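Local coordinates for protein HTH-type transcriptional regulator mcbR (Escherichia coli UMEA 3718-1, PDB 4P9F) that represses the mcbA gene by binding its promoter region, thereby preventing colanic acid overproduction and mucoidy, and is important for biofilm formation, at residues Q124-N129 / P158-L163; L131-I136 / E200-N205; R74-I79 / V154-G159. One frame throughout, in Å; residues are numbered along the deposited sequence.

Contact 1. Residues Q124-N129 / P158-L163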
loop_
_atom_site.group_PDB
_atom_site.type_symbol
_atom_site.label_atom_id
_atom_site.label_comp_id
_atom_site.label_asym_id
_atom_site.label_seq_id
_atom_site.Cartn_x
_atom_site.Cartn_y
_atom_site.Cartn_z
ATOM N N GLN A 124 20.014 -13.063 8.523
ATOM C CA GLN A 124 20.842 -12.073 7.851
ATOM C C GLN A 124 20.678 -12.127 6.335
ATOM O O GLN A 124 20.665 -11.093 5.676
ATOM C CB GLN A 124 22.304 -12.288 8.240
ATOM C CG GLN A 124 22.734 -11.422 9.399
ATOM C CD GLN A 124 22.696 -9.940 9.051
ATOM O OE1 GLN A 124 21.683 -9.252 9.260
ATOM N NE2 GLN A 124 23.813 -9.436 8.525
ATOM N N ILE A 125 20.529 -13.326 5.784
ATOM C CA ILE A 125 20.214 -13.481 4.364
ATOM C C ILE A 125 18.908 -12.753 4.018
ATOM O O ILE A 125 18.808 -11.994 3.046
ATOM C CB ILE A 125 20.058 -14.966 3.974
ATOM C CG1 ILE A 125 21.395 -15.704 4.092
ATOM C CG2 ILE A 125 19.464 -15.097 2.554
ATOM C CD1 ILE A 125 21.285 -17.171 3.801
ATOM N N ILE A 126 17.892 -13.012 4.824
ATOM C CA ILE A 126 16.607 -12.382 4.600
ATOM C C ILE A 126 16.717 -10.868 4.767
ATOM O O ILE A 126 16.271 -10.107 3.907
ATOM C CB ILE A 126 15.561 -12.963 5.555
ATOM C CG1 ILE A 126 15.328 -14.439 5.199
ATOM C CG2 ILE A 126 14.263 -12.192 5.456
ATOM C CD1 ILE A 126 14.411 -15.180 6.158
ATOM N N ASN A 127 17.365 -10.442 5.846
ATOM C CA ASN A 127 17.467 -9.024 6.150
ATOM C C ASN A 127 18.287 -8.240 5.133
ATOM O O ASN A 127 17.877 -7.156 4.697
ATOM C CB ASN A 127 18.048 -8.815 7.549
ATOM C CG ASN A 127 18.011 -7.352 7.964
ATOM O OD1 ASN A 127 16.962 -6.700 7.887
ATOM N ND2 ASN A 127 19.141 -6.835 8.423
ATOM N N VAL A 128 19.437 -8.782 4.749
ATOM C CA VAL A 128 20.280 -8.095 3.778
ATOM C C VAL A 128 19.573 -8.020 2.405
ATOM O O VAL A 128 19.673 -7.000 1.725
ATOM C CB VAL A 128 21.675 -8.767 3.649
ATOM C CG1 VAL A 128 22.487 -8.101 2.558
ATOM C CG2 VAL A 128 22.433 -8.655 4.973
ATOM N N ASN A 129 18.849 -9.070 2.005
ATOM C CA ASN A 129 18.069 -9.008 0.756
ATOM C C ASN A 129 17.093 -7.824 0.771
ATOM O O ASN A 129 17.004 -7.052 -0.191
ATOM C CB ASN A 129 17.317 -10.325 0.523
ATOM C CG ASN A 129 16.152 -10.183 -0.452
ATOM O OD1 ASN A 129 14.998 -10.191 -0.049
ATOM N ND2 ASN A 129 16.452 -10.029 -1.725
ATOM N N PRO A 158 4.916 -13.271 7.593
ATOM C CA PRO A 158 4.735 -14.547 8.315
ATOM C C PRO A 158 4.931 -15.766 7.401
ATOM O O PRO A 158 5.310 -16.845 7.867
ATOM C CB PRO A 158 3.290 -14.470 8.830
ATOM C CG PRO A 158 2.996 -12.983 8.920
ATOM C CD PRO A 158 3.745 -12.384 7.736
ATOM N N GLY A 159 4.728 -15.571 6.105
ATOM C CA GLY A 159 4.941 -16.638 5.147
ATOM C C GLY A 159 6.415 -17.027 5.056
ATOM O O GLY A 159 6.739 -18.089 4.530
ATOM N N LEU A 160 7.303 -16.188 5.598
ATOM C CA LEU A 160 8.755 -16.430 5.550
ATOM C C LEU A 160 9.247 -17.257 6.744
ATOM O O LEU A 160 10.389 -17.726 6.772
ATOM C CB LEU A 160 9.532 -15.100 5.499
ATOM C CG LEU A 160 9.783 -14.480 4.121
ATOM C CD1 LEU A 160 8.494 -13.998 3.485
ATOM C CD2 LEU A 160 10.814 -13.366 4.224
ATOM N N HIS A 161 8.374 -17.454 7.725
ATOM C CA HIS A 161 8.761 -18.184 8.929
ATOM C C HIS A 161 9.192 -19.607 8.583
ATOM O O HIS A 161 10.041 -20.189 9.256
ATOM C CB HIS A 161 7.609 -18.214 9.921
ATOM C CG HIS A 161 7.975 -18.791 11.252
ATOM N ND1 HIS A 161 8.720 -18.100 12.183
ATOM C CD2 HIS A 161 7.692 -19.992 11.811
ATOM C CE1 HIS A 161 8.870 -18.847 13.263
ATOM N NE2 HIS A 161 8.259 -19.998 13.061
ATOM N N TYR A 162 8.618 -20.135 7.508
ATOM C CA TYR A 162 8.945 -21.458 6.989
ATOM C C TYR A 162 10.432 -21.627 6.657
ATOM O O TYR A 162 11.003 -22.706 6.830
ATOM C CB TYR A 162 8.098 -21.708 5.740
ATOM C CG TYR A 162 8.533 -22.869 4.874
ATOM C CD1 TYR A 162 8.227 -24.183 5.234
ATOM C CD2 TYR A 162 9.226 -22.657 3.691
ATOM C CE1 TYR A 162 8.596 -25.238 4.441
ATOM C CE2 TYR A 162 9.605 -23.717 2.887
ATOM C CZ TYR A 162 9.291 -25.003 3.268
ATOM O OH TYR A 162 9.675 -26.051 2.469
ATOM N N LEU A 163 11.063 -20.545 6.212
ATOM C CA LEU A 163 12.474 -20.569 5.819
ATOM C C LEU A 163 13.428 -21.007 6.933
ATOM O O LEU A 163 14.403 -21.728 6.680
ATOM C CB LEU A 163 12.902 -19.187 5.314
ATOM C CG LEU A 163 12.139 -18.678 4.087
ATOM C CD1 LEU A 163 12.584 -17.270 3.689
ATOM C CD2 LEU A 163 12.312 -19.654 2.931
#
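Ile-126 meets Leu-160 and Leu-163 with its two branches, and this three-residue cluster makes up the whole of a small, purely apolar contact. The beta-branched side chain divides the work. Its methyl CG2, which stands anti to the backbone N, rests 3.8 Å from CD2 of Leu-160, the two side chains running alongside in opposite senses. The longer arm diverges from it: with chi1 at -66° CG1 sits beside the backbone N, and an extended chi2 carries CD1 outward to within 3.7 Å of CD1 of Leu-163. The two leucines can share one partner because they lie three residues apart, with Leu-163 N donating to Leu-160 O. The nearest backbones, those of Ile-126 and Leu-160, stay 8.9 Å apart between CA atoms, so methyl groups bridge the gap. The example illustrates how a single isoleucine can join helix 122-138 to the segment 158-163 in the FCD domain. Helix 122-138 has helix 100-119 against another flank, through Ile-125 and Val-128. Both leucines also touch Leu-209, which places the cluster beside helix 191-210.

Contact 2. Residues L131-I136 / E200-N205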
loop_
_atom_site.group_PDB
_atom_site.type_symbol
_atom_site.label_atom_id
_atom_site.label_comp_id
_atom_site.label_asym_id
_atom_site.label_seq_id
_atom_site.Cartn_x
_atom_site.Cartn_y
_atom_site.Cartn_z
ATOM N N LEU A 131 17.338 -5.085 2.769
ATOM C CA LEU A 131 18.098 -3.840 2.817
ATOM C C LEU A 131 18.632 -3.473 1.435
ATOM O O LEU A 131 18.668 -2.308 1.049
ATOM C CB LEU A 131 19.256 -3.985 3.803
ATOM C CG LEU A 131 18.908 -3.908 5.289
ATOM C CD1 LEU A 131 20.163 -4.051 6.130
ATOM C CD2 LEU A 131 18.156 -2.626 5.629
ATOM N N PHE A 132 19.063 -4.488 0.699
ATOM C CA PHE A 132 19.585 -4.308 -0.646
ATOM C C PHE A 132 18.498 -3.751 -1.571
ATOM O O PHE A 132 18.689 -2.729 -2.236
ATOM C CB PHE A 132 20.125 -5.647 -1.168
ATOM C CG PHE A 132 20.626 -5.611 -2.595
ATOM C CD1 PHE A 132 21.895 -5.121 -2.892
ATOM C CD2 PHE A 132 19.840 -6.097 -3.630
ATOM C CE1 PHE A 132 22.367 -5.093 -4.201
ATOM C CE2 PHE A 132 20.306 -6.084 -4.953
ATOM C CZ PHE A 132 21.570 -5.578 -5.237
ATOM N N ARG A 133 17.346 -4.410 -1.608
ATOM C CA ARG A 133 16.305 -3.959 -2.522
ATOM C C ARG A 133 15.747 -2.593 -2.102
ATOM O O ARG A 133 15.482 -1.737 -2.940
ATOM C CB ARG A 133 15.160 -4.973 -2.619
ATOM C CG ARG A 133 15.414 -6.122 -3.615
ATOM C CD ARG A 133 14.130 -6.943 -3.801
ATOM N NE ARG A 133 14.238 -8.336 -3.413
ATOM C CZ ARG A 133 13.212 -9.176 -3.428
ATOM N NH1 ARG A 133 12.019 -8.740 -3.809
ATOM N NH2 ARG A 133 13.371 -10.442 -3.061
ATOM N N LEU A 134 15.610 -2.376 -0.800
ATOM C CA LEU A 134 15.076 -1.110 -0.319
ATOM C C LEU A 134 16.018 0.053 -0.621
ATOM O O LEU A 134 15.565 1.139 -0.956
ATOM C CB LEU A 134 14.799 -1.186 1.177
ATOM C CG LEU A 134 13.812 -0.149 1.705
ATOM C CD1 LEU A 134 12.535 -0.178 0.901
ATOM C CD2 LEU A 134 13.533 -0.399 3.169
ATOM N N ALA A 135 17.324 -0.190 -0.525
ATOM C CA ALA A 135 18.313 0.811 -0.878
ATOM C C ALA A 135 18.152 1.213 -2.339
ATOM O O ALA A 135 18.299 2.387 -2.696
ATOM C CB ALA A 135 19.733 0.293 -0.618
ATOM N N ILE A 136 17.861 0.237 -3.186
ATOM C CA ILE A 136 17.593 0.527 -4.583
ATOM C C ILE A 136 16.327 1.367 -4.705
ATOM O O ILE A 136 16.342 2.448 -5.306
ATOM C CB ILE A 136 17.427 -0.769 -5.417
ATOM C CG1 ILE A 136 18.739 -1.570 -5.435
ATOM C CG2 ILE A 136 17.004 -0.436 -6.841
ATOM C CD1 ILE A 136 18.577 -2.990 -5.992
ATOM N N GLU A 200 13.332 -12.197 -11.958
ATOM C CA GLU A 200 13.954 -13.505 -11.757
ATOM C C GLU A 200 14.216 -13.755 -10.268
ATOM O O GLU A 200 14.001 -14.861 -9.760
ATOM C CB GLU A 200 15.271 -13.600 -12.554
ATOM C CG GLU A 200 15.129 -13.765 -14.085
ATOM C CD GLU A 200 14.948 -15.212 -14.541
ATOM O OE1 GLU A 200 15.840 -16.038 -14.258
ATOM O OE2 GLU A 200 13.944 -15.521 -15.217
ATOM N N ILE A 201 14.690 -12.724 -9.571
ATOM C CA ILE A 201 14.944 -12.818 -8.126
ATOM C C ILE A 201 13.665 -13.169 -7.386
ATOM O O ILE A 201 13.639 -14.068 -6.537
ATOM C CB ILE A 201 15.534 -11.495 -7.571
ATOM C CG1 ILE A 201 16.977 -11.320 -8.076
ATOM C CG2 ILE A 201 15.509 -11.475 -6.030
ATOM C CD1 ILE A 201 17.580 -9.985 -7.755
HETATM N N MSE A 202 12.600 -12.461 -7.719
HETATM C CA MSE A 202 11.330 -12.675 -7.061
HETATM C C MSE A 202 10.784 -14.055 -7.377
HETATM O O MSE A 202 10.337 -14.758 -6.476
HETATM C CB MSE A 202 10.330 -11.583 -7.456
HETATM C CG MSE A 202 10.691 -10.188 -6.884
HETATM SE SE MSE A 202 9.275 -8.835 -7.179
HETATM C CE MSE A 202 9.433 -8.570 -9.095
ATOM N N GLN A 203 10.861 -14.464 -8.640
ATOM C CA GLN A 203 10.364 -15.784 -9.039
ATOM C C GLN A 203 11.051 -16.915 -8.275
ATOM O O GLN A 203 10.382 -17.812 -7.742
ATOM C CB GLN A 203 10.542 -16.009 -10.544
ATOM C CG GLN A 203 9.479 -15.363 -11.385
ATOM C CD GLN A 203 9.707 -15.572 -12.866
ATOM O OE1 GLN A 203 10.446 -16.473 -13.276
ATOM N NE2 GLN A 203 9.080 -14.732 -13.679
ATOM N N GLN A 204 12.377 -16.862 -8.193
ATOM C CA GLN A 204 13.109 -17.926 -7.509
ATOM C C GLN A 204 12.853 -17.909 -5.988
ATOM O O GLN A 204 12.771 -18.970 -5.365
ATOM C CB GLN A 204 14.614 -17.833 -7.810
ATOM C CG GLN A 204 15.336 -16.635 -7.182
ATOM C CD GLN A 204 16.829 -16.569 -7.527
ATOM O OE1 GLN A 204 17.302 -17.251 -8.439
ATOM N NE2 GLN A 204 17.573 -15.751 -6.784
ATOM N N ASN A 205 12.686 -16.725 -5.394
ATOM C CA ASN A 205 12.474 -16.643 -3.945
ATOM C C ASN A 205 11.063 -17.111 -3.561
ATOM O O ASN A 205 10.865 -17.810 -2.559
ATOM C CB ASN A 205 12.740 -15.210 -3.422
ATOM C CG ASN A 205 14.226 -14.829 -3.478
ATOM O OD1 ASN A 205 15.085 -15.681 -3.686
ATOM N ND2 ASN A 205 14.528 -13.556 -3.255
#
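Arg-133 reaches from helix 122-138 to three side chains of helix 191-210, namely Ile-201, Met-202 and Asn-205. The methyl CG2 of Ile-201 lies over one face of the guanidinium, 3.8 Å from NH2, an apolar group against the flat face of a charged one. Obliquely to the same plane, CG of selenomethionine Met-202 comes within 3.6 Å of NH1. Asn-205 approaches at the edge: its ND2 is 3.3 Å from Arg-133 NH2, but both are donors and they do not bond; the amide and guanidinium planes lie 30° apart. What positions these groups lies one shell out. NH1 of Arg-133 makes a salt bridge with Glu-87, which probably also offsets the nearby charge of Arg-83, while ND2 of Asn-205 is hydrogen-bonded to the hydroxyl of Tyr-179. The spacing explains the role of the arginine: the axes of the two short segments run 14.0 Å apart at 151°, roughly antiparallel and too distant for direct ridges-into-grooves packing, and a long side chain spans the interval. The charge is thus buried inside the FCD helical bundle, paired with Glu-87 of helix 73-95. Around it, helix 177-187 covers Ile-201 through Tyr-179 and Leu-182, helix 73-95 meets Met-202 with Tyr-84 and Leu-88, and helix 143-156 lays Trp-153 against Arg-133.

Contact 3. Residues R74-I79 / V154-G159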
loop_
_atom_site.group_PDB
_atom_site.type_symbol
_atom_site.label_atom_id
_atom_site.label_comp_id
_atom_site.label_asym_id
_atom_site.label_seq_id
_atom_site.Cartn_x
_atom_site.Cartn_y
_atom_site.Cartn_z
ATOM N N ARG A 74 -3.134 -18.402 -1.309
ATOM C CA ARG A 74 -4.006 -17.436 -1.948
ATOM C C ARG A 74 -3.614 -16.002 -1.577
ATOM O O ARG A 74 -3.530 -15.126 -2.446
ATOM C CB ARG A 74 -5.458 -17.721 -1.559
ATOM C CG ARG A 74 -6.411 -16.614 -1.926
ATOM C CD ARG A 74 -6.816 -16.721 -3.381
ATOM N NE ARG A 74 -7.827 -17.751 -3.585
ATOM C CZ ARG A 74 -9.126 -17.502 -3.714
ATOM N NH1 ARG A 74 -9.571 -16.253 -3.665
ATOM N NH2 ARG A 74 -9.978 -18.502 -3.897
ATOM N N GLN A 75 -3.351 -15.766 -0.295
ATOM C CA GLN A 75 -2.968 -14.426 0.155
ATOM C C GLN A 75 -1.556 -14.074 -0.308
ATOM O O GLN A 75 -1.299 -12.940 -0.737
ATOM C CB GLN A 75 -3.070 -14.300 1.676
ATOM C CG GLN A 75 -4.503 -14.316 2.206
ATOM C CD GLN A 75 -5.152 -15.691 2.087
ATOM O OE1 GLN A 75 -4.559 -16.700 2.474
ATOM N NE2 GLN A 75 -6.361 -15.738 1.525
ATOM N N LEU A 76 -0.643 -15.044 -0.219
ATOM C CA LEU A 76 0.723 -14.843 -0.697
ATOM C C LEU A 76 0.720 -14.548 -2.188
ATOM O O LEU A 76 1.475 -13.687 -2.661
ATOM C CB LEU A 76 1.597 -16.068 -0.428
ATOM C CG LEU A 76 3.067 -15.934 -0.864
ATOM C CD1 LEU A 76 3.777 -14.779 -0.141
ATOM C CD2 LEU A 76 3.836 -17.258 -0.719
ATOM N N ASP A 77 -0.141 -15.245 -2.923
ATOM C CA ASP A 77 -0.323 -14.989 -4.361
ATOM C C ASP A 77 -0.684 -13.537 -4.638
ATOM O O ASP A 77 -0.072 -12.868 -5.474
ATOM C CB ASP A 77 -1.438 -15.875 -4.935
ATOM C CG ASP A 77 -0.957 -17.258 -5.344
ATOM O OD1 ASP A 77 0.232 -17.563 -5.155
ATOM O OD2 ASP A 77 -1.787 -18.054 -5.842
ATOM N N GLU A 78 -1.717 -13.063 -3.953
ATOM C CA GLU A 78 -2.185 -11.688 -4.152
ATOM C C GLU A 78 -1.127 -10.638 -3.813
ATOM O O GLU A 78 -0.907 -9.684 -4.575
ATOM C CB GLU A 78 -3.451 -11.436 -3.339
ATOM C CG GLU A 78 -3.939 -9.999 -3.478
ATOM C CD GLU A 78 -5.221 -9.727 -2.702
ATOM O OE1 GLU A 78 -5.726 -10.642 -2.018
ATOM O OE2 GLU A 78 -5.715 -8.587 -2.782
ATOM N N ILE A 79 -0.485 -10.805 -2.662
ATOM C CA ILE A 79 0.586 -9.906 -2.232
ATOM C C ILE A 79 1.725 -9.887 -3.252
ATOM O O ILE A 79 2.271 -8.824 -3.567
ATOM C CB ILE A 79 1.144 -10.322 -0.854
ATOM C CG1 ILE A 79 0.071 -10.106 0.219
ATOM C CG2 ILE A 79 2.432 -9.543 -0.522
ATOM C CD1 ILE A 79 0.401 -10.732 1.574
ATOM N N VAL A 154 5.663 -6.658 5.005
ATOM C CA VAL A 154 5.139 -6.933 6.342
ATOM C C VAL A 154 3.981 -7.929 6.258
ATOM O O VAL A 154 3.904 -8.848 7.056
ATOM C CB VAL A 154 4.659 -5.649 7.053
ATOM C CG1 VAL A 154 3.917 -5.996 8.355
ATOM C CG2 VAL A 154 5.852 -4.708 7.361
ATOM N N ARG A 155 3.094 -7.743 5.283
ATOM C CA ARG A 155 1.928 -8.618 5.099
ATOM C C ARG A 155 2.357 -10.050 4.712
ATOM O O ARG A 155 1.818 -11.019 5.213
ATOM C CB ARG A 155 0.998 -8.033 4.015
ATOM C CG ARG A 155 0.317 -6.733 4.411
ATOM C CD ARG A 155 -0.663 -6.907 5.548
ATOM N NE ARG A 155 -1.938 -7.538 5.178
ATOM C CZ ARG A 155 -2.951 -6.857 4.629
ATOM N NH1 ARG A 155 -2.799 -5.571 4.339
ATOM N NH2 ARG A 155 -4.099 -7.448 4.359
HETATM N N MSE A 156 3.326 -10.184 3.809
HETATM C CA MSE A 156 3.752 -11.527 3.429
HETATM C C MSE A 156 4.715 -12.134 4.440
HETATM O O MSE A 156 4.914 -13.352 4.445
HETATM C CB MSE A 156 4.391 -11.535 2.047
HETATM C CG MSE A 156 5.718 -10.851 1.948
HETATM SE SE MSE A 156 6.377 -10.957 0.093
HETATM C CE MSE A 156 6.766 -12.771 -0.000
ATOM N N GLY A 157 5.284 -11.284 5.295
ATOM C CA GLY A 157 6.269 -11.681 6.281
ATOM C C GLY A 157 6.105 -13.007 7.017
ATOM O O GLY A 157 7.063 -13.771 7.096
ATOM N N PRO A 158 4.916 -13.271 7.593
ATOM C CA PRO A 158 4.735 -14.547 8.315
ATOM C C PRO A 158 4.931 -15.766 7.401
ATOM O O PRO A 158 5.310 -16.845 7.867
ATOM C CB PRO A 158 3.290 -14.470 8.830
ATOM C CG PRO A 158 2.996 -12.983 8.920
ATOM C CD PRO A 158 3.745 -12.384 7.736
ATOM N N GLY A 159 4.728 -15.571 6.105
ATOM C CA GLY A 159 4.941 -16.638 5.147
ATOM C C GLY A 159 6.415 -17.027 5.056
ATOM O O GLY A 159 6.739 -18.089 4.530
#
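Met-156 packs against Leu-76 and Ile-79, and its course from backbone to tip shows how a flexible unbranched chain can fit itself to a helix. The CB atom is already in contact, 3.8 Å from CG2 of Ile-79 and 4.0 Å from CD1 of Leu-76. With chi1 at 69°, CG is set between the backbone N and the carbonyl carbon, a cramped choice in a helical residue. The chain then runs extended through CG to SE, the residue being a selenomethionine, and bends at chi3, -70°. That bend brings the terminal CE to 3.6 Å from the same CD1 of Leu-76, so one leucine methyl touches both ends of the side chain. Beside this pair, CD1 of Ile-79 reaches past the side chain to the backbone, 3.7 Å from N of Met-156 and equally close to CB of Arg-155, the side chains of Ile-79 and Arg-155 running roughly perpendicular. Arg-155 contributes only that root; its guanidinium leads away to a salt bridge with Glu-147 of the second subunit. Leu-209 of helix 191-210 touches both Leu-76 and Met-156, and Ile-144 of the second subunit packs on Ile-79 and Arg-155. The chemistry is therefore divided: methyl and methylene groups join helix 73-95 to the end of helix 143-156 without directional bonds, whereas the polar ends of Arg-155 and Glu-78 point to the dimer interface, where Glu-78 accepts a hydrogen bond from Leu-145 N of the second subunit.

Three ways of joining helices appear within one all-helical domain. Contacts 2 and 3 are buried, while contact 1 is only partly so, although its centre lies about 7 Å from that of the chain. Contacts 1 and 2 both draw on helix 122-138, about two turns apart, and they touch; contacts 1 and 3 meet in sequence at Pro-158 and Gly-159, on the chain leaving helix 143-156. Helix 191-210 is common ground: it is half of contact 2 and lends Leu-209 to the other two. Chemically, contacts 1 and 3 are apolar, whereas contact 2 centres on a buried charge. Of the three, contact 3 alone is touched by the second subunit.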